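PDB 6D1P: glycosyl hydrolases family 2, sugar binding domain protein from Bacteroides uniformis str. 3978 T3 ii, which probably hydrolyses O-glycosidic bonds as a beta-glucuronidase of glycoside hydrolase family 2 in a human gut bacterium. Local coordinates for residues 329-333 / 366-372; 350-354 / 375-381; 360-365 / 573-577. One frame throughout, in Å; residues are numbered along the deposited sequence.

Contact 1 of 3, residues 329-333 / 366-372; sequences HRHED and YQQSGII. With NA (sodium ion), chain C.
Tyr366 and Gln368 meet residues 330-332 where the loops following two adjacent parallel strands of the TIM barrel come together. Tyr366 OH takes two bonds: Glu332 N donates to it at 2.9 Å, almost straight and near the plane of the ring, while His331 ND1 lies 2.7 Å from Tyr366 OH, and either of the two could be the donor. The Gln368 amide works with both ends on one residue, its NE2 donating to Arg330 O (3.1 Å) and its OE1 accepting from Arg330 NH1 (2.8 Å). Amide and guanidinium stand nearly perpendicular, 82° apart, and NH1 meets OE1 from above the carbonyl plane. Ile372 CD1 sits over the centre of one guanidinium face, and Glu349 makes a salt bridge to NH2. A chi3 of -61° bends the Arg330 chain into this position. Glu332 is modelled in two conformers; in the one described, OE2 receives Ser369 N on its syn side (2.6 Å) and OE1 pairs with Arg192, so these bonds carry some doubt.

Farther out, Asp333 binds a sodium ion through O and OD2, and Asp580 adds another oxygen. Ser369 N-caps helix 370-379, its OG accepting from Ile371 N at 3.0 Å.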
# COMPACT_ATOMS: atom_id res chain seq x y z
N HIS A 329 25.34 11.73 -16.10
CA HIS A 329 24.00 12.09 -15.67
C HIS A 329 23.84 11.76 -14.19
O HIS A 329 24.63 10.98 -13.62
CB HIS A 329 22.87 11.34 -16.40
CG HIS A 329 22.91 11.40 -17.89
ND1 HIS A 329 23.85 10.73 -18.64
CD2 HIS A 329 22.05 11.95 -18.78
CE1 HIS A 329 23.60 10.91 -19.92
NE2 HIS A 329 22.51 11.65 -20.03
N ARG A 330 22.80 12.32 -13.59
CA ARG A 330 22.34 11.93 -12.26
C ARG A 330 20.82 11.97 -12.24
O ARG A 330 20.21 12.77 -12.95
CB ARG A 330 22.90 12.85 -11.16
CG ARG A 330 22.24 14.23 -11.14
CD ARG A 330 22.76 15.14 -10.02
NE ARG A 330 22.51 14.60 -8.68
CZ ARG A 330 21.36 14.73 -8.02
NH1 ARG A 330 20.34 15.37 -8.57
NH2 ARG A 330 21.24 14.23 -6.80
N HIS A 331 20.23 11.08 -11.46
CA HIS A 331 18.79 11.10 -11.20
C HIS A 331 18.57 11.70 -9.82
O HIS A 331 19.48 11.75 -8.99
CB HIS A 331 18.20 9.68 -11.25
CG HIS A 331 17.53 9.34 -12.55
ND1 HIS A 331 16.47 10.06 -13.05
CD2 HIS A 331 17.78 8.35 -13.43
CE1 HIS A 331 16.09 9.53 -14.20
NE2 HIS A 331 16.87 8.49 -14.46
N GLU A 332 17.35 12.18 -9.58
CA GLU A 332 17.01 12.63 -8.23
C GLU A 332 16.50 11.41 -7.46
O GLU A 332 15.29 11.16 -7.32
CB GLU A 332 16.04 13.80 -8.26
CG GLU A 332 16.79 15.12 -8.51
CD GLU A 332 15.94 16.36 -8.30
OE1 GLU A 332 14.69 16.23 -8.23
OE2 GLU A 332 16.53 17.47 -8.22
N ASP A 333 17.46 10.64 -6.96
CA ASP A 333 17.29 9.30 -6.43
C ASP A 333 18.50 9.00 -5.56
O ASP A 333 19.63 9.32 -5.95
CB ASP A 333 17.18 8.28 -7.59
CG ASP A 333 17.11 6.83 -7.11
OD1 ASP A 333 16.00 6.29 -6.99
OD2 ASP A 333 18.17 6.21 -6.88
N TYR A 366 14.37 15.60 -16.33
CA TYR A 366 13.46 16.58 -15.75
C TYR A 366 14.29 17.69 -15.12
O TYR A 366 15.48 17.52 -14.82
CB TYR A 366 12.52 15.94 -14.72
CG TYR A 366 13.24 14.90 -13.90
CD1 TYR A 366 14.06 15.27 -12.83
CD2 TYR A 366 13.15 13.54 -14.21
CE1 TYR A 366 14.74 14.31 -12.07
CE2 TYR A 366 13.83 12.57 -13.47
CZ TYR A 366 14.63 12.97 -12.40
OH TYR A 366 15.31 12.03 -11.68
N GLN A 367 13.66 18.85 -14.96
CA GLN A 367 14.21 19.89 -14.10
C GLN A 367 14.54 19.34 -12.72
O GLN A 367 13.73 18.64 -12.11
CB GLN A 367 13.20 21.04 -13.98
CG GLN A 367 13.59 22.12 -13.00
CD GLN A 367 12.64 23.31 -13.02
OE1 GLN A 367 11.76 23.42 -13.89
NE2 GLN A 367 12.81 24.21 -12.05
N GLN A 368 15.74 19.65 -12.23
CA GLN A 368 16.17 19.16 -10.93
C GLN A 368 16.29 20.33 -9.96
O GLN A 368 16.19 21.49 -10.35
CB GLN A 368 17.49 18.37 -11.05
CG GLN A 368 17.31 17.13 -11.91
CD GLN A 368 18.36 16.07 -11.72
OE1 GLN A 368 19.36 16.27 -11.02
NE2 GLN A 368 18.14 14.93 -12.34
N SER A 369 16.46 19.99 -8.67
CA SER A 369 16.56 20.98 -7.59
C SER A 369 17.51 22.12 -7.92
O SER A 369 18.62 21.90 -8.41
CB SER A 369 17.04 20.29 -6.31
OG SER A 369 17.46 21.24 -5.34
N GLY A 370 17.08 23.34 -7.60
CA GLY A 370 17.95 24.51 -7.74
C GLY A 370 19.27 24.36 -7.01
O GLY A 370 20.26 24.98 -7.41
N ILE A 371 19.31 23.54 -5.96
CA ILE A 371 20.56 23.27 -5.25
C ILE A 371 21.57 22.63 -6.19
O ILE A 371 22.78 22.91 -6.10
CB ILE A 371 20.30 22.38 -4.02
CG1 ILE A 371 19.27 23.06 -3.12
CG2 ILE A 371 21.58 22.15 -3.25
CD1 ILE A 371 18.71 22.16 -2.05
N ILE A 372 21.11 21.78 -7.10
CA ILE A 372 22.02 21.14 -8.04
C ILE A 372 22.57 22.17 -9.02
O ILE A 372 23.76 22.15 -9.37
CB ILE A 372 21.31 19.99 -8.77
CG1 ILE A 372 20.77 18.96 -7.75
CG2 ILE A 372 22.23 19.38 -9.81
CD1 ILE A 372 21.83 18.14 -7.11
NA NA C . 20.94 7.17 -7.50
O HOH W 1 21.36 9.06 -9.54
O HOH W 2 14.62 9.56 -10.00

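Contact 2 of 3, residues 350-354 / 375-381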
# COMPACT_ATOMS: atom_id res chain seq x y z
N MET A 350 27.60 15.93 -5.73
CA MET A 350 28.15 16.79 -6.77
C MET A 350 29.67 16.90 -6.63
O MET A 350 30.40 16.82 -7.63
CB MET A 350 27.48 18.16 -6.73
CG MET A 350 25.96 18.11 -6.95
SD MET A 350 25.48 17.17 -8.41
CE MET A 350 26.27 18.12 -9.71
N GLN A 351 30.18 17.03 -5.39
CA GLN A 351 31.63 16.99 -5.19
C GLN A 351 32.23 15.70 -5.70
O GLN A 351 33.29 15.71 -6.34
CB GLN A 351 31.97 17.19 -3.71
CG GLN A 351 32.37 18.61 -3.35
CD GLN A 351 32.62 18.80 -1.86
OE1 GLN A 351 33.47 18.12 -1.26
NE2 GLN A 351 31.89 19.75 -1.25
N GLN A 352 31.58 14.57 -5.44
CA GLN A 352 32.11 13.29 -5.91
C GLN A 352 32.22 13.28 -7.43
O GLN A 352 33.17 12.72 -8.00
CB GLN A 352 31.21 12.16 -5.43
CG GLN A 352 31.90 10.82 -5.18
CD GLN A 352 30.91 9.75 -4.69
OE1 GLN A 352 29.70 9.93 -4.79
NE2 GLN A 352 31.42 8.65 -4.16
N ILE A 353 31.25 13.91 -8.10
CA ILE A 353 31.25 13.99 -9.56
C ILE A 353 32.38 14.90 -10.03
O ILE A 353 33.20 14.52 -10.88
CB ILE A 353 29.88 14.48 -10.06
CG1 ILE A 353 28.80 13.45 -9.72
CG2 ILE A 353 29.93 14.80 -11.55
CD1 ILE A 353 27.43 13.78 -10.20
N LYS A 354 32.44 16.12 -9.47
CA LYS A 354 33.52 17.05 -9.80
C LYS A 354 34.89 16.40 -9.62
O LYS A 354 35.75 16.50 -10.49
CB LYS A 354 33.39 18.31 -8.95
CG LYS A 354 34.50 19.32 -9.23
CD LYS A 354 34.33 19.98 -10.59
CE LYS A 354 35.49 20.92 -10.90
NZ LYS A 354 35.14 21.81 -12.04
N LEU A 375 25.16 24.21 -7.37
CA LEU A 375 26.38 23.42 -7.27
C LEU A 375 27.12 23.33 -8.61
O LEU A 375 28.35 23.33 -8.65
CB LEU A 375 26.07 22.03 -6.72
CG LEU A 375 25.80 22.01 -5.21
CD1 LEU A 375 24.95 20.77 -4.80
CD2 LEU A 375 27.11 22.08 -4.41
N CYS A 376 26.38 23.26 -9.72
CA CYS A 376 27.04 23.22 -11.02
C CYS A 376 27.69 24.56 -11.33
O CYS A 376 28.84 24.62 -11.77
CB CYS A 376 26.01 22.83 -12.09
SG CYS A 376 25.49 21.09 -11.97
N ASP A 377 26.96 25.66 -11.09
CA ASP A 377 27.57 26.98 -11.17
C ASP A 377 28.84 27.07 -10.33
O ASP A 377 29.85 27.65 -10.76
CB ASP A 377 26.56 28.04 -10.71
CG ASP A 377 25.49 28.28 -11.74
OD1 ASP A 377 25.55 27.67 -12.82
OD2 ASP A 377 24.57 29.08 -11.48
N GLU A 378 28.83 26.50 -9.13
CA GLU A 378 29.89 26.76 -8.16
C GLU A 378 31.09 25.83 -8.33
O GLU A 378 32.24 26.28 -8.24
CB GLU A 378 29.31 26.66 -6.75
CG GLU A 378 30.34 26.66 -5.64
CD GLU A 378 29.74 26.18 -4.31
OE1 GLU A 378 28.53 26.44 -4.05
OE2 GLU A 378 30.48 25.54 -3.53
N LEU A 379 30.86 24.54 -8.57
CA LEU A 379 31.98 23.64 -8.75
C LEU A 379 32.53 23.66 -10.16
O LEU A 379 33.69 23.30 -10.38
CB LEU A 379 31.58 22.21 -8.41
CG LEU A 379 30.94 22.00 -7.04
CD1 LEU A 379 30.46 20.54 -6.88
CD2 LEU A 379 31.91 22.41 -5.94
N GLY A 380 31.71 24.04 -11.13
CA GLY A 380 32.20 24.04 -12.49
C GLY A 380 31.74 22.83 -13.27
O GLY A 380 32.53 21.95 -13.60
N LEU A 381 30.44 22.80 -13.57
CA LEU A 381 29.85 21.73 -14.36
C LEU A 381 28.89 22.36 -15.34
O LEU A 381 27.93 23.03 -14.93
CB LEU A 381 29.12 20.71 -13.49
CG LEU A 381 29.98 19.86 -12.56
CD1 LEU A 381 29.11 18.90 -11.73
CD2 LEU A 381 31.04 19.09 -13.34
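Met350 carries most of the apolar part of this contact, which pairs helix 343-356 with helix 370-379, two consecutive helices on the outside of the TIM barrel. Their short segments run in broadly the same direction, 10.8 Å apart at closest approach with a crossing angle of -41°. All three Met350 torsions lie near -60°, and the resulting curl spreads the side chain over four partners. CB touches Leu379 CD1, and CG meets Leu375 CD1 at 3.6 Å. The terminal methyl, Met350 CE, touches Leu381 CD1 (3.6 Å) and Cys376 SG (3.8 Å). Ile353 CG2 adds a looser touch at 4.2 Å from Leu381 CD1, the two side chains crossing at about a right angle. Ile353 and Cys376 also rest on Ile361, so strand 360-362 backs this apolar patch.

The polar part belongs to Lys354. With CG anti to the backbone N (chi1 179°) and a bend at chi2, its chain slides past Leu379 in the opposite direction and brings NZ to the C-terminal end of the second helix. There Lys354 NZ donates to Leu379 O at 2.7 Å and to Gly380 O at 3.0 Å, tilted somewhat from each carbonyl plane. A weak bond to Pro278 O gives the ammonium a third partner.

Backbone bonds shape that helix end. Gly380 leaves the helix with positive phi, and Cys376 O accepts from both Gly380 N and Leu381 N, which approach it from opposite faces of its plane. The turn brings Leu381 back against Met350 and directs two successive carbonyls at Lys354. A lysine placed here probably also gains from the partial negative charge of the helix terminus, so the contact combines a greasy inner seam with a charge-assisted clasp at one end.

Contact 3 of 3, residues 360-365 / 573-577; sequences FIRLGH and SLFWT
Trp576, joined to Thr577 by a non-proline cis peptide, brings its six-membered ring up to His365. A cis bond after a tryptophan at the end of the last barrel strand is familiar in TIM-barrel glycosidases of this clan. The two rings are nearly parallel (15°) but slid apart, with centroids 5.1 Å from each other and little overlap; the closest atoms are His365 NE2 and Trp576 CH2, at 3.4 Å. His365 NE2 hydrogen-bonds a glycerol molecule, probably from the crystallisation liquor, and ND1 bonds to Glu386.

Deeper in, Leu574 presses a methyl onto Phe360. Leu574 CD2 stands 3.7 Å from the centroid of the Phe360 ring, 28° off its normal, in a CH-pi contact. The same Leu574 CD2 lies 3.3 Å from Arg362 N and 3.7 Å from Arg362 CB. Beyond that CB the arginine chain runs extended to NE, reaching salt bridges with Glu386 and Glu512.

No hydrogen bond links the two segments, because strand 321-329 runs between strands 360-362 and 572-574 and pairs in parallel with both. On the other flank strand 360-362 pairs with strand 382-386, while Leu363 packs against Ile372 and Leu373 of helix 370-379.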
# COMPACT_ATOMS: atom_id res chain seq x y z
N PHE A 360 30.61 18.19 -17.16
CA PHE A 360 29.37 18.29 -17.89
C PHE A 360 28.38 17.29 -17.31
O PHE A 360 28.76 16.17 -16.96
CB PHE A 360 29.63 18.02 -19.38
CG PHE A 360 28.46 18.28 -20.29
CD1 PHE A 360 27.61 19.35 -20.07
CD2 PHE A 360 28.22 17.46 -21.38
CE1 PHE A 360 26.53 19.60 -20.91
CE2 PHE A 360 27.15 17.70 -22.23
CZ PHE A 360 26.30 18.77 -21.99
N ILE A 361 27.12 17.69 -17.20
CA ILE A 361 26.12 16.77 -16.67
C ILE A 361 24.77 17.06 -17.30
O ILE A 361 24.39 18.23 -17.48
CB ILE A 361 26.07 16.85 -15.13
CG1 ILE A 361 25.12 15.78 -14.56
CG2 ILE A 361 25.71 18.27 -14.66
CD1 ILE A 361 25.23 15.62 -13.04
N ARG A 362 24.06 15.99 -17.66
CA ARG A 362 22.66 16.04 -18.03
C ARG A 362 21.83 15.57 -16.83
O ARG A 362 22.06 14.48 -16.31
CB ARG A 362 22.39 15.17 -19.26
CG ARG A 362 20.93 15.07 -19.71
CD ARG A 362 20.87 14.39 -21.08
NE ARG A 362 19.53 13.95 -21.50
CZ ARG A 362 19.21 12.68 -21.76
NH1 ARG A 362 20.11 11.70 -21.60
NH2 ARG A 362 17.99 12.39 -22.17
N LEU A 363 20.88 16.40 -16.41
CA LEU A 363 20.20 16.23 -15.12
C LEU A 363 18.98 15.31 -15.24
O LEU A 363 17.85 15.69 -14.94
CB LEU A 363 19.81 17.60 -14.56
CG LEU A 363 20.96 18.58 -14.32
CD1 LEU A 363 20.44 19.91 -13.79
CD2 LEU A 363 21.98 17.98 -13.35
N GLY A 364 19.24 14.06 -15.62
CA GLY A 364 18.15 13.14 -15.79
C GLY A 364 17.20 13.64 -16.86
O GLY A 364 17.59 14.33 -17.81
N HIS A 365 15.91 13.33 -16.68
CA HIS A 365 14.90 13.64 -17.68
C HIS A 365 13.91 14.68 -17.18
O HIS A 365 12.74 14.68 -17.57
CB HIS A 365 14.17 12.36 -18.11
CG HIS A 365 15.08 11.32 -18.68
ND1 HIS A 365 16.00 11.60 -19.68
CD2 HIS A 365 15.24 10.01 -18.38
CE1 HIS A 365 16.66 10.50 -19.99
NE2 HIS A 365 16.22 9.52 -19.21
N SER A 573 30.53 13.81 -24.76
CA SER A 573 29.50 12.83 -24.43
C SER A 573 29.14 12.93 -22.95
O SER A 573 29.82 13.59 -22.16
CB SER A 573 29.96 11.42 -24.74
OG SER A 573 30.97 11.05 -23.83
N LEU A 574 28.03 12.26 -22.60
CA LEU A 574 27.62 12.05 -21.21
C LEU A 574 27.34 10.56 -21.05
O LEU A 574 26.39 10.04 -21.64
CB LEU A 574 26.37 12.86 -20.86
CG LEU A 574 26.42 14.32 -21.30
CD1 LEU A 574 25.58 14.54 -22.58
CD2 LEU A 574 25.97 15.24 -20.19
N PHE A 575 28.16 9.87 -20.26
CA PHE A 575 27.83 8.48 -20.02
C PHE A 575 26.64 8.40 -19.08
O PHE A 575 26.35 9.34 -18.33
CB PHE A 575 29.04 7.69 -19.48
CG PHE A 575 29.40 7.97 -18.04
CD1 PHE A 575 30.34 8.95 -17.72
CD2 PHE A 575 28.86 7.19 -17.01
CE1 PHE A 575 30.71 9.17 -16.39
CE2 PHE A 575 29.21 7.41 -15.68
CZ PHE A 575 30.14 8.40 -15.36
N TRP A 576 25.89 7.31 -19.19
CA TRP A 576 24.73 7.04 -18.33
C TRP A 576 25.11 5.84 -17.49
O TRP A 576 25.21 4.72 -18.01
CB TRP A 576 23.47 6.78 -19.16
CG TRP A 576 22.22 6.53 -18.33
CD1 TRP A 576 21.89 5.38 -17.68
CD2 TRP A 576 21.17 7.46 -18.07
NE1 TRP A 576 20.70 5.55 -17.01
CE2 TRP A 576 20.24 6.81 -17.23
CE3 TRP A 576 20.93 8.79 -18.46
CZ2 TRP A 576 19.06 7.44 -16.79
CZ3 TRP A 576 19.78 9.41 -18.02
CH2 TRP A 576 18.85 8.74 -17.19
N THR A 577 25.33 6.05 -16.20
CA THR A 577 25.02 7.28 -15.49
C THR A 577 25.96 7.29 -14.30
O THR A 577 26.73 6.33 -14.11
CB THR A 577 23.51 7.34 -15.03
OG1 THR A 577 23.23 8.62 -14.44
CG2 THR A 577 23.17 6.23 -14.03

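In the fold
All three contacts belong to one TIM barrel, their centres about 11 to 13 Å apart. Contact 3 spans its inside, contact 2 lies on its outer helical layer, and contact 1 ties together loops beyond the strand ends. His329 bridges contacts 1 and 3: its NE2 is 2.9 Å from Arg362 NH1 and its ND1 2.9 Å from Phe575 O, both probable hydrogen bonds. Arg330 CD touches Met350 SD at 3.8 Å, joining contacts 1 and 2, while Leu381 CD2 packs 4.0 Å from Phe360 N between contacts 2 and 3. A bound glycerol lies about 3 Å from the His365 side chain and about 5 Å from that of His331, perhaps marking a pocket bordered by contacts 1 and 3.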